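Predicted protein (Acinetobacter sp. RUH2624, PDB 4MEA) is a secreted Cif virulence factor of the alpha/beta hydrolase fold that hydrolyses epoxides, presumably to vicinal diols. Local coordinates at residues Ala32-Lys40 with Leu49-Lys57; Thr264-Gly272 with Val315-Leu323. All blocks are in the same frame, centred on the assembly; numbering follows the deposited sequence. Where two conformers were deposited one is given.

Overall arrangement
Both interactions reach the same mixed sheet of the alpha/beta hydrolase fold. Interaction 1 (32-40 with 49-57) lies in the antiparallel hairpin at one margin, and interaction 2 (264-272 with 315-323) packs the last-but-one strand at the other margin against helix 307-323. Four strands separate 47-54 from 267-272, among them 128-133, after which this fold family usually places its nucleophile elbow. The contact centres are 23 Å apart and their nearest atoms about 11 Å, with no direct touch. Helix 75-81 connects them indirectly: it packs on Leu-37 and Val-52 of interaction 1, while its Tyr-81 hydroxyl is hydrogen-bonded to Ser-320 OG on the helical segment of interaction 2.

Interaction 1 (Ala32-Lys40 with Leu49-Lys57); sequences AYAKGLSSK and LHYVEGGSK
Ser-38 pairs with Glu-53, and Lys-40 with Tyr-51, as the hydrogen-bonded pairs of the antiparallel beta hairpin formed by strands 37-44 and 47-54, at the edge of the alpha/beta hydrolase sheet. Each pair makes two backbone bonds: Ser-38 N lies 2.9 Å from Glu-53 O, and Lys-40 N, also 2.9 Å from Tyr-51 O, donates almost linearly at 172°. Ser-39 and Val-52 form the non-hydrogen-bonded pair between them. Where the strands part, one water joins Gly-36 O to Gly-55 N.

Charge and ring contacts share the face bearing Lys-40, Tyr-51 and Glu-53. The extended lysine brings NZ to 2.7 Å from Glu-53 OE1, a salt bridge; Glu-53 OE2 has a second cation in Lys-86. Glu-53 CG sits between its backbone N and carbonyl carbon (chi1 71°), and the straight chain beyond leads the carboxylate to the lysine. Lys-40 CB lies over one face of the Tyr-51 ring, 4.0 Å from its centroid and 27° off the normal, a CH-pi contact.

Apolar packing falls on the opposite face, that of Leu-37 and Val-52. Val-52 CG1 is 3.8 Å from Leu-37 CB; CG2 approaches Tyr-33 less certainly, the tyrosine having two conformers.

A separate polar contact has Ser-39 OG at the imidazole edge, hydrogen-bonded to His-50 NE2 at 2.7 Å, while His-50 ND1 is hydrogen-bonded to Asp-91 OD2.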
ATOM      1  N   ALA A  32      17.344 -25.905  -7.735  1.00 16.25           N
ATOM      2  CA  ALA A  32      18.114 -26.317  -8.906  1.00 15.63           C
ATOM      3  C   ALA A  32      19.398 -25.509  -9.034  1.00 16.41           C
ATOM      4  O   ALA A  32      19.360 -24.286  -9.142  1.00 13.82           O
ATOM      5  CB  ALA A  32      17.279 -26.191 -10.178  1.00 13.29           C
ATOM      6  N   TYR A  33      20.535 -26.194  -9.009  1.00 14.18           N
ATOM      7  CA  TYR A  33      21.854 -25.567  -9.115  0.54 15.73           C
ATOM      8  C   TYR A  33      22.601 -26.152 -10.322  1.00 19.15           C
ATOM      9  O   TYR A  33      22.698 -27.370 -10.425  1.00 14.20           O
ATOM     10  CB  TYR A  33      22.651 -25.844  -7.829  0.54 15.93           C
ATOM     11  CG  TYR A  33      21.793 -25.885  -6.573  0.54 13.29           C
ATOM     12  CD1 TYR A  33      21.342 -24.710  -5.979  0.54 17.41           C
ATOM     13  CD2 TYR A  33      21.429 -27.094  -5.987  0.54 11.87           C
ATOM     14  CE1 TYR A  33      20.547 -24.732  -4.840  0.54  9.82           C
ATOM     15  CE2 TYR A  33      20.634 -27.126  -4.839  0.54 14.63           C
ATOM     16  CZ  TYR A  33      20.199 -25.937  -4.275  0.54 13.23           C
ATOM     17  OH  TYR A  33      19.408 -25.940  -3.150  0.54 12.40           O
ATOM     18  N   ALA A  34      23.146 -25.311 -11.198  1.00 15.68           N
ATOM     19  CA  ALA A  34      23.836 -25.811 -12.387  1.00 18.78           C
ATOM     20  C   ALA A  34      25.176 -26.471 -12.057  1.00 18.99           C
ATOM     21  O   ALA A  34      25.761 -26.223 -10.998  1.00 11.91           O
ATOM     22  CB  ALA A  34      24.019 -24.693 -13.406  1.00 21.19           C
ATOM     23  N   LYS A  35      25.653 -27.323 -12.963  1.00 20.60           N
ATOM     24  CA  LYS A  35      26.941 -27.987 -12.772  1.00 22.24           C
ATOM     25  C   LYS A  35      28.017 -26.933 -12.521  1.00 18.70           C
ATOM     26  O   LYS A  35      28.091 -25.925 -13.233  1.00 17.91           O
ATOM     27  CB  LYS A  35      27.319 -28.824 -13.998  1.00 29.76           C
ATOM     28  CG  LYS A  35      28.620 -29.599 -13.825  1.00 38.29           C
ATOM     29  CD  LYS A  35      29.182 -30.071 -15.155  1.00 51.87           C
ATOM     30  CE  LYS A  35      29.714 -28.903 -15.975  1.00 59.06           C
ATOM     31  NZ  LYS A  35      30.357 -29.362 -17.240  1.00 64.32           N
ATOM     32  N   GLY A  36      28.838 -27.164 -11.502  1.00 15.03           N
ATOM     33  CA  GLY A  36      29.846 -26.200 -11.100  1.00 19.50           C
ATOM     34  C   GLY A  36      29.483 -25.539  -9.783  1.00 17.68           C
ATOM     35  O   GLY A  36      30.343 -25.016  -9.080  1.00 19.57           O
ATOM     36  N   LEU A  37      28.200 -25.581  -9.440  1.00 20.36           N
ATOM     37  CA  LEU A  37      27.702 -24.912  -8.245  1.00 19.67           C
ATOM     38  C   LEU A  37      27.367 -25.923  -7.156  1.00 22.10           C
ATOM     39  O   LEU A  37      26.901 -27.029  -7.438  1.00 19.40           O
ATOM     40  CB  LEU A  37      26.469 -24.061  -8.585  1.00 12.86           C
ATOM     41  CG  LEU A  37      26.723 -22.988  -9.647  1.00 15.92           C
ATOM     42  CD1 LEU A  37      25.462 -22.161  -9.962  1.00 12.29           C
ATOM     43  CD2 LEU A  37      27.861 -22.085  -9.204  1.00 13.72           C
ATOM     44  N   SER A  38      27.613 -25.548  -5.910  1.00 13.70           N
ATOM     45  CA  SER A  38      27.273 -26.416  -4.797  1.00 19.08           C
ATOM     46  C   SER A  38      26.378 -25.683  -3.812  1.00 17.16           C
ATOM     47  O   SER A  38      26.622 -24.521  -3.494  1.00 15.34           O
ATOM     48  CB  SER A  38      28.545 -26.892  -4.090  1.00 27.34           C
ATOM     49  OG  SER A  38      29.465 -27.409  -5.036  1.00 30.53           O
ATOM     50  N   SER A  39      25.347 -26.381  -3.341  1.00 13.43           N
ATOM     51  CA  SER A  39      24.434 -25.870  -2.329  1.00  9.12           C
ATOM     52  C   SER A  39      24.922 -26.268  -0.940  1.00 14.07           C
ATOM     53  O   SER A  39      25.193 -27.438  -0.684  1.00 13.89           O
ATOM     54  CB  SER A  39      23.029 -26.420  -2.568  1.00 10.24           C
ATOM     55  OG  SER A  39      22.158 -26.079  -1.508  1.00 11.20           O
ATOM     56  N   LYS A  40      25.044 -25.292  -0.048  1.00  9.35           N
ATOM     57  CA  LYS A  40      25.566 -25.545   1.288  1.00 14.62           C
ATOM     58  C   LYS A  40      24.830 -24.710   2.316  1.00 17.92           C
ATOM     59  O   LYS A  40      24.094 -23.797   1.964  1.00 13.38           O
ATOM     60  CB  LYS A  40      27.053 -25.194   1.351  1.00 19.37           C
ATOM     61  CG  LYS A  40      27.924 -25.989   0.408  1.00 23.73           C
ATOM     62  CD  LYS A  40      29.376 -25.643   0.623  1.00 30.90           C
ATOM     63  CE  LYS A  40      30.257 -26.320  -0.403  1.00 43.09           C
ATOM     64  NZ  LYS A  40      31.702 -26.111  -0.097  1.00 51.26           N
ATOM     65  N   LEU A  49      22.112 -20.174   7.433  1.00 11.79           N
ATOM     66  CA  LEU A  49      21.989 -19.590   6.099  1.00  8.19           C
ATOM     67  C   LEU A  49      22.244 -20.627   5.011  1.00 18.92           C
ATOM     68  O   LEU A  49      23.147 -21.468   5.125  1.00 14.72           O
ATOM     69  CB  LEU A  49      22.970 -18.425   5.926  1.00 11.04           C
ATOM     70  CG  LEU A  49      22.900 -17.241   6.893  1.00 16.33           C
ATOM     71  CD1 LEU A  49      24.092 -16.338   6.655  1.00 16.41           C
ATOM     72  CD2 LEU A  49      21.600 -16.460   6.743  1.00 16.18           C
ATOM     73  N   HIS A  50      21.433 -20.575   3.961  1.00 13.52           N
ATOM     74  CA  HIS A  50      21.698 -21.356   2.759  1.00 13.21           C
ATOM     75  C   HIS A  50      22.473 -20.494   1.767  1.00 14.99           C
ATOM     76  O   HIS A  50      22.212 -19.297   1.623  1.00 11.22           O
ATOM     77  CB  HIS A  50      20.391 -21.855   2.132  1.00 15.86           C
ATOM     78  CG  HIS A  50      20.563 -22.477   0.778  1.00 15.35           C
ATOM     79  ND1 HIS A  50      20.058 -21.908  -0.373  1.00 11.81           N
ATOM     80  CD2 HIS A  50      21.179 -23.621   0.392  1.00  9.91           C
ATOM     81  CE1 HIS A  50      20.355 -22.675  -1.407  1.00 17.02           C
ATOM     82  NE2 HIS A  50      21.038 -23.719  -0.970  1.00 17.12           N
ATOM     83  N   TYR A  51      23.440 -21.093   1.088  1.00 11.01           N
ATOM     84  CA  TYR A  51      24.117 -20.385   0.018  1.00 10.56           C
ATOM     85  C   TYR A  51      24.522 -21.357  -1.070  1.00 13.69           C
ATOM     86  O   TYR A  51      24.495 -22.575  -0.874  1.00 14.58           O
ATOM     87  CB  TYR A  51      25.330 -19.616   0.547  1.00 12.55           C
ATOM     88  CG  TYR A  51      26.466 -20.477   1.085  1.00 11.65           C
ATOM     89  CD1 TYR A  51      27.593 -20.741   0.306  1.00 15.35           C
ATOM     90  CD2 TYR A  51      26.423 -21.000   2.372  1.00 14.27           C
ATOM     91  CE1 TYR A  51      28.646 -21.520   0.794  1.00 13.81           C
ATOM     92  CE2 TYR A  51      27.469 -21.789   2.869  1.00 14.52           C
ATOM     93  CZ  TYR A  51      28.577 -22.032   2.074  1.00 19.67           C
ATOM     94  OH  TYR A  51      29.612 -22.800   2.550  1.00 18.13           O
ATOM     95  N   VAL A  52      24.894 -20.800  -2.211  1.00 13.71           N
ATOM     96  CA  VAL A  52      25.366 -21.557  -3.351  1.00 13.19           C
ATOM     97  C   VAL A  52      26.670 -20.914  -3.789  1.00 15.48           C
ATOM     98  O   VAL A  52      26.775 -19.689  -3.845  1.00 12.35           O
ATOM     99  CB  VAL A  52      24.331 -21.505  -4.503  1.00 16.59           C
ATOM    100  CG1 VAL A  52      24.881 -22.149  -5.767  1.00 10.62           C
ATOM    101  CG2 VAL A  52      23.032 -22.170  -4.064  1.00  9.33           C
ATOM    102  N   GLU A  53      27.676 -21.734  -4.077  1.00 11.38           N
ATOM    103  CA  GLU A  53      28.964 -21.200  -4.492  1.00 16.40           C
ATOM    104  C   GLU A  53      29.546 -21.969  -5.669  1.00 13.22           C
ATOM    105  O   GLU A  53      29.167 -23.107  -5.941  1.00 17.00           O
ATOM    106  CB  GLU A  53      29.954 -21.199  -3.322  1.00 25.16           C
ATOM    107  CG  GLU A  53      30.414 -22.582  -2.916  1.00 31.52           C
ATOM    108  CD  GLU A  53      31.314 -22.575  -1.690  1.00 35.67           C
ATOM    109  OE1 GLU A  53      31.494 -23.655  -1.094  1.00 36.30           O
ATOM    110  OE2 GLU A  53      31.837 -21.501  -1.321  1.00 32.13           O
ATOM    111  N   GLY A  54      30.469 -21.327  -6.371  1.00 17.45           N
ATOM    112  CA  GLY A  54      31.116 -21.941  -7.509  1.00 19.43           C
ATOM    113  C   GLY A  54      32.466 -21.291  -7.686  1.00 20.10           C
ATOM    114  O   GLY A  54      32.743 -20.255  -7.078  1.00 12.89           O
ATOM    115  N   GLY A  55      33.310 -21.902  -8.509  1.00 22.39           N
ATOM    116  CA  GLY A  55      34.656 -21.406  -8.717  1.00 29.35           C
ATOM    117  C   GLY A  55      35.578 -21.641  -7.534  1.00 19.49           C
ATOM    118  O   GLY A  55      35.242 -22.359  -6.592  1.00 22.72           O
ATOM    119  N   SER A  56      36.754 -21.029  -7.584  1.00 21.54           N
ATOM    120  CA  SER A  56      37.739 -21.175  -6.517  1.00 29.60           C
ATOM    121  C   SER A  56      38.690 -19.990  -6.498  1.00 23.22           C
ATOM    122  O   SER A  56      38.719 -19.220  -5.542  1.00 30.81           O
ATOM    123  CB  SER A  56      38.534 -22.464  -6.703  1.00 34.59           C
ATOM    124  OG  SER A  56      39.130 -22.483  -7.988  1.00 43.47           O
ATOM    125  N   LYS A  57      39.468 -19.842  -7.562  1.00 26.36           N
ATOM    126  CA  LYS A  57      40.451 -18.767  -7.631  1.00 29.16           C
ATOM    127  C   LYS A  57      39.816 -17.465  -8.110  1.00 27.88           C
ATOM    128  O   LYS A  57      38.764 -17.478  -8.749  1.00 26.88           O
ATOM    129  CB  LYS A  57      41.624 -19.168  -8.528  1.00 32.59           C
ATOM    130  CG  LYS A  57      42.359 -20.409  -8.033  1.00 48.23           C
ATOM    131  CD  LYS A  57      43.667 -20.652  -8.776  1.00 55.27           C
ATOM    132  CE  LYS A  57      44.375 -21.888  -8.232  1.00 58.65           C
ATOM    133  NZ  LYS A  57      45.765 -22.020  -8.750  1.00 60.64           N
TER
HETATM  134  O   HOH W   1      32.922 -24.372  -9.675  1.00 21.61           O
HETATM  135  O   HOH W   2      30.858 -25.966  -6.544  1.00 22.90           O

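Interaction 2 (Thr264-Gly272 with Val315-Leu323)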
ATOM      1  N   THR A 264      33.716   5.163   0.654  1.00 28.47           N
ATOM      2  CA  THR A 264      34.990   5.667   0.142  1.00 25.70           C
ATOM      3  C   THR A 264      35.617   4.681  -0.845  1.00 28.83           C
ATOM      4  O   THR A 264      36.662   4.953  -1.426  1.00 37.12           O
ATOM      5  CB  THR A 264      35.993   5.950   1.288  1.00 21.29           C
ATOM      6  OG1 THR A 264      36.251   4.742   2.009  1.00 23.84           O
ATOM      7  CG2 THR A 264      35.425   6.985   2.265  1.00 14.90           C
ATOM      8  N   ILE A 265      34.985   3.525  -1.013  1.00 17.92           N
ATOM      9  CA  ILE A 265      35.396   2.570  -2.033  1.00 13.42           C
ATOM     10  C   ILE A 265      34.550   2.833  -3.270  1.00 18.81           C
ATOM     11  O   ILE A 265      33.492   3.460  -3.173  1.00 21.06           O
ATOM     12  CB  ILE A 265      35.160   1.107  -1.586  1.00 20.10           C
ATOM     13  CG1 ILE A 265      33.670   0.845  -1.359  1.00 10.48           C
ATOM     14  CG2 ILE A 265      35.971   0.769  -0.329  1.00 13.73           C
ATOM     15  CD1 ILE A 265      33.330  -0.646  -1.186  1.00 12.53           C
ATOM     16  N   PRO A 266      35.010   2.365  -4.440  1.00 14.45           N
ATOM     17  CA  PRO A 266      34.205   2.533  -5.649  1.00 15.82           C
ATOM     18  C   PRO A 266      32.848   1.852  -5.470  1.00 19.10           C
ATOM     19  O   PRO A 266      32.773   0.748  -4.924  1.00 16.42           O
ATOM     20  CB  PRO A 266      35.028   1.811  -6.720  1.00 17.61           C
ATOM     21  CG  PRO A 266      36.443   1.831  -6.186  1.00 18.67           C
ATOM     22  CD  PRO A 266      36.288   1.677  -4.711  1.00 18.74           C
ATOM     23  N   SER A 267      31.787   2.511  -5.916  1.00 19.36           N
ATOM     24  CA  SER A 267      30.452   1.949  -5.801  1.00 15.45           C
ATOM     25  C   SER A 267      29.671   2.180  -7.087  1.00 17.60           C
ATOM     26  O   SER A 267      30.000   3.066  -7.879  1.00 20.35           O
ATOM     27  CB  SER A 267      29.715   2.561  -4.615  1.00 19.14           C
ATOM     28  OG  SER A 267      29.526   3.953  -4.793  1.00 17.60           O
ATOM     29  N   MET A 268      28.647   1.366  -7.298  1.00 15.50           N
ATOM     30  CA  MET A 268      27.781   1.516  -8.456  1.00 14.37           C
ATOM     31  C   MET A 268      26.317   1.402  -8.055  1.00 16.67           C
ATOM     32  O   MET A 268      25.959   0.550  -7.234  1.00 10.38           O
ATOM     33  CB  MET A 268      28.102   0.460  -9.523  1.00 12.83           C
ATOM     34  CG  MET A 268      27.151   0.496 -10.727  1.00 13.76           C
ATOM     35  SD  MET A 268      27.776  -0.366 -12.183  1.00 18.86           S
ATOM     36  CE  MET A 268      27.820  -2.064 -11.612  1.00 10.47           C
ATOM     37  N   ALA A 269      25.490   2.281  -8.624  1.00 10.01           N
ATOM     38  CA  ALA A 269      24.047   2.098  -8.658  1.00 10.59           C
ATOM     39  C   ALA A 269      23.705   1.552 -10.034  1.00 15.27           C
ATOM     40  O   ALA A 269      24.005   2.173 -11.052  1.00  9.81           O
ATOM     41  CB  ALA A 269      23.318   3.410  -8.407  1.00 12.04           C
ATOM     42  N   LEU A 270      23.108   0.367 -10.061  1.00  8.79           N
ATOM     43  CA  LEU A 270      22.754  -0.287 -11.315  1.00  7.89           C
ATOM     44  C   LEU A 270      21.263  -0.591 -11.265  1.00 10.04           C
ATOM     45  O   LEU A 270      20.803  -1.357 -10.421  1.00  8.59           O
ATOM     46  CB  LEU A 270      23.593  -1.561 -11.494  1.00  6.30           C
ATOM     47  CG  LEU A 270      23.259  -2.558 -12.596  1.00  5.00           C
ATOM     48  CD1 LEU A 270      23.361  -1.922 -13.986  1.00  6.16           C
ATOM     49  CD2 LEU A 270      24.190  -3.776 -12.488  1.00  5.60           C
ATOM     50  N   THR A 271      20.503   0.040 -12.150  1.00 10.05           N
ATOM     51  CA  THR A 271      19.055  -0.005 -12.043  1.00 14.51           C
ATOM     52  C   THR A 271      18.403  -0.277 -13.392  1.00 16.05           C
ATOM     53  O   THR A 271      19.065  -0.272 -14.434  1.00  9.55           O
ATOM     54  CB  THR A 271      18.504   1.327 -11.519  1.00 16.99           C
ATOM     55  OG1 THR A 271      18.545   2.296 -12.571  1.00 15.36           O
ATOM     56  CG2 THR A 271      19.321   1.827 -10.334  1.00  8.85           C
ATOM     57  N   GLY A 272      17.096  -0.511 -13.364  1.00 13.38           N
ATOM     58  CA  GLY A 272      16.342  -0.719 -14.584  1.00 10.73           C
ATOM     59  C   GLY A 272      15.417   0.448 -14.849  1.00 12.92           C
ATOM     60  O   GLY A 272      14.666   0.864 -13.971  1.00 14.29           O
ATOM     61  N   VAL A 315      23.326  -6.641 -17.208  1.00 13.77           N
ATOM     62  CA  VAL A 315      23.857  -6.708 -15.850  1.00 16.03           C
ATOM     63  C   VAL A 315      25.327  -7.138 -15.878  1.00 13.78           C
ATOM     64  O   VAL A 315      26.186  -6.501 -15.261  1.00 16.37           O
ATOM     65  CB  VAL A 315      23.052  -7.699 -14.959  1.00 14.48           C
ATOM     66  CG1 VAL A 315      23.752  -7.916 -13.631  1.00 15.56           C
ATOM     67  CG2 VAL A 315      21.622  -7.209 -14.740  1.00 13.89           C
ATOM     68  N   GLU A 316      25.603  -8.225 -16.593  1.00 14.27           N
ATOM     69  CA  GLU A 316      26.955  -8.783 -16.662  1.00 14.76           C
ATOM     70  C   GLU A 316      27.947  -7.772 -17.229  1.00 16.55           C
ATOM     71  O   GLU A 316      29.033  -7.564 -16.669  1.00 16.88           O
ATOM     72  CB  GLU A 316      26.955 -10.095 -17.467  1.00 13.92           C
ATOM     73  CG  GLU A 316      26.332 -11.258 -16.700  1.00 15.36           C
ATOM     74  CD  GLU A 316      25.803 -12.381 -17.589  1.00 28.14           C
ATOM     75  OE1 GLU A 316      25.131 -13.288 -17.049  1.00 21.63           O
ATOM     76  OE2 GLU A 316      26.050 -12.361 -18.816  1.00 28.47           O
ATOM     77  N   LYS A 317      27.568  -7.129 -18.331  1.00 18.00           N
ATOM     78  CA  LYS A 317      28.423  -6.114 -18.929  1.00 25.77           C
ATOM     79  C   LYS A 317      28.686  -4.973 -17.946  1.00 25.69           C
ATOM     80  O   LYS A 317      29.825  -4.531 -17.799  1.00 19.06           O
ATOM     81  CB  LYS A 317      27.831  -5.579 -20.235  1.00 32.67           C
ATOM     82  CG  LYS A 317      28.720  -4.540 -20.902  1.00 47.93           C
ATOM     83  CD  LYS A 317      28.326  -4.277 -22.346  1.00 55.55           C
ATOM     84  CE  LYS A 317      29.280  -3.276 -22.990  1.00 64.34           C
ATOM     85  NZ  LYS A 317      29.078  -3.158 -24.464  1.00 71.04           N
ATOM     86  N   SER A 318      27.638  -4.509 -17.269  1.00 14.79           N
ATOM     87  CA  SER A 318      27.778  -3.427 -16.290  1.00 18.20           C
ATOM     88  C   SER A 318      28.652  -3.822 -15.102  1.00 16.24           C
ATOM     89  O   SER A 318      29.511  -3.052 -14.664  1.00 22.05           O
ATOM     90  CB  SER A 318      26.406  -2.951 -15.789  1.00 17.24           C
ATOM     91  OG  SER A 318      25.575  -2.529 -16.860  1.00 17.95           O
ATOM     92  N   LEU A 319      28.436  -5.016 -14.567  1.00 16.69           N
ATOM     93  CA  LEU A 319      29.256  -5.478 -13.449  1.00 20.15           C
ATOM     94  C   LEU A 319      30.711  -5.724 -13.880  1.00 19.17           C
ATOM     95  O   LEU A 319      31.648  -5.357 -13.166  1.00 19.83           O
ATOM     96  CB  LEU A 319      28.677  -6.750 -12.826  1.00 13.44           C
ATOM     97  CG  LEU A 319      27.321  -6.707 -12.120  1.00 10.50           C
ATOM     98  CD1 LEU A 319      26.886  -8.135 -11.796  1.00 13.47           C
ATOM     99  CD2 LEU A 319      27.343  -5.852 -10.853  1.00 10.57           C
ATOM    100  N   SER A 320      30.898  -6.343 -15.042  1.00 13.73           N
ATOM    101  CA  SER A 320      32.247  -6.648 -15.520  1.00 16.83           C
ATOM    102  C   SER A 320      33.081  -5.388 -15.720  1.00 17.90           C
ATOM    103  O   SER A 320      34.247  -5.334 -15.319  1.00 18.90           O
ATOM    104  CB  SER A 320      32.193  -7.463 -16.810  1.00 18.31           C
ATOM    105  OG  SER A 320      31.725  -8.767 -16.537  1.00 17.90           O
ATOM    106  N   ASN A 321      32.473  -4.376 -16.333  1.00 19.44           N
ATOM    107  CA  ASN A 321      33.155  -3.113 -16.600  1.00 25.68           C
ATOM    108  C   ASN A 321      33.475  -2.344 -15.323  1.00 26.11           C
ATOM    109  O   ASN A 321      34.510  -1.680 -15.229  1.00 25.20           O
ATOM    110  CB  ASN A 321      32.318  -2.233 -17.533  1.00 27.96           C
ATOM    111  CG  ASN A 321      32.292  -2.752 -18.956  1.00 35.07           C
ATOM    112  OD1 ASN A 321      33.130  -3.569 -19.344  1.00 36.15           O
ATOM    113  ND2 ASN A 321      31.333  -2.273 -19.745  1.00 34.87           N
ATOM    114  N   PHE A 322      32.575  -2.430 -14.348  1.00 16.71           N
ATOM    115  CA  PHE A 322      32.782  -1.784 -13.060  1.00 13.42           C
ATOM    116  C   PHE A 322      33.747  -2.553 -12.157  1.00 13.47           C
ATOM    117  O   PHE A 322      34.656  -1.959 -11.569  1.00 19.48           O
ATOM    118  CB  PHE A 322      31.456  -1.619 -12.331  1.00 15.28           C
ATOM    119  CG  PHE A 322      31.599  -1.096 -10.934  1.00 21.07           C
ATOM    120  CD1 PHE A 322      31.969   0.221 -10.709  1.00 25.15           C
ATOM    121  CD2 PHE A 322      31.347  -1.912  -9.847  1.00 17.54           C
ATOM    122  CE1 PHE A 322      32.098   0.710  -9.419  1.00 19.46           C
ATOM    123  CE2 PHE A 322      31.465  -1.428  -8.557  1.00 16.09           C
ATOM    124  CZ  PHE A 322      31.842  -0.115  -8.344  1.00 14.78           C
ATOM    125  N   LEU A 323      33.530  -3.861 -12.031  1.00 13.87           N
ATOM    126  CA  LEU A 323      34.285  -4.686 -11.085  1.00 22.22           C
ATOM    127  C   LEU A 323      35.685  -5.017 -11.588  1.00 29.21           C
ATOM    128  O   LEU A 323      36.650  -4.991 -10.823  1.00 29.27           O
ATOM    129  CB  LEU A 323      33.543  -5.994 -10.778  1.00 19.25           C
ATOM    130  CG  LEU A 323      32.260  -5.914  -9.956  1.00 18.09           C
ATOM    131  CD1 LEU A 323      31.742  -7.312  -9.631  1.00 17.21           C
ATOM    132  CD2 LEU A 323      32.519  -5.117  -8.678  1.00 20.66           C
TER
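Met-268 CB stands almost exactly above the centre of the Phe-322 ring, 3.8 Å from the centroid and only 3° off the ring normal, a CH-pi contact made by the root of the methionine side chain. The sulfur follows obliquely: SD is 4.7 Å from the same centroid and 34° off the normal, a Met-aromatic contact. The two side chains run past each other in opposite directions. Bent at chi3, the methionine ends with CE 3.7 Å from Phe-322 CB and 3.9 Å from Leu-319 CD2. At its far end the phenyl ring meets backbone: Phe-322 CZ is 3.4 Å from Ser-267 C, and Pro-266 C lies at the ring edge, in its plane.

This is the strand-helix layering of the alpha/beta hydrolase fold: residues 315-323 of helix 307-323 run nearly antiparallel to strand 267-272 (168° between their directions), axes 9.8 Å apart at closest approach. Val-155 of the neighbouring strand 151-157 also touches Met-268, Leu-319 and Phe-322, so the helix spans two strands.

Further along the strand, Leu-270 turns both methyls to the helix. Its CD1 lies 3.7 Å from CB of Ser-318, whose OG is hydrogen-bonded within the helix to Gly-314 O, and its CD2 meets Leu-319 CD2 at 4.1 Å, the two leucine side chains crossing at about a right angle. Val-315 CG1 approaches Leu-270 CD2 more loosely.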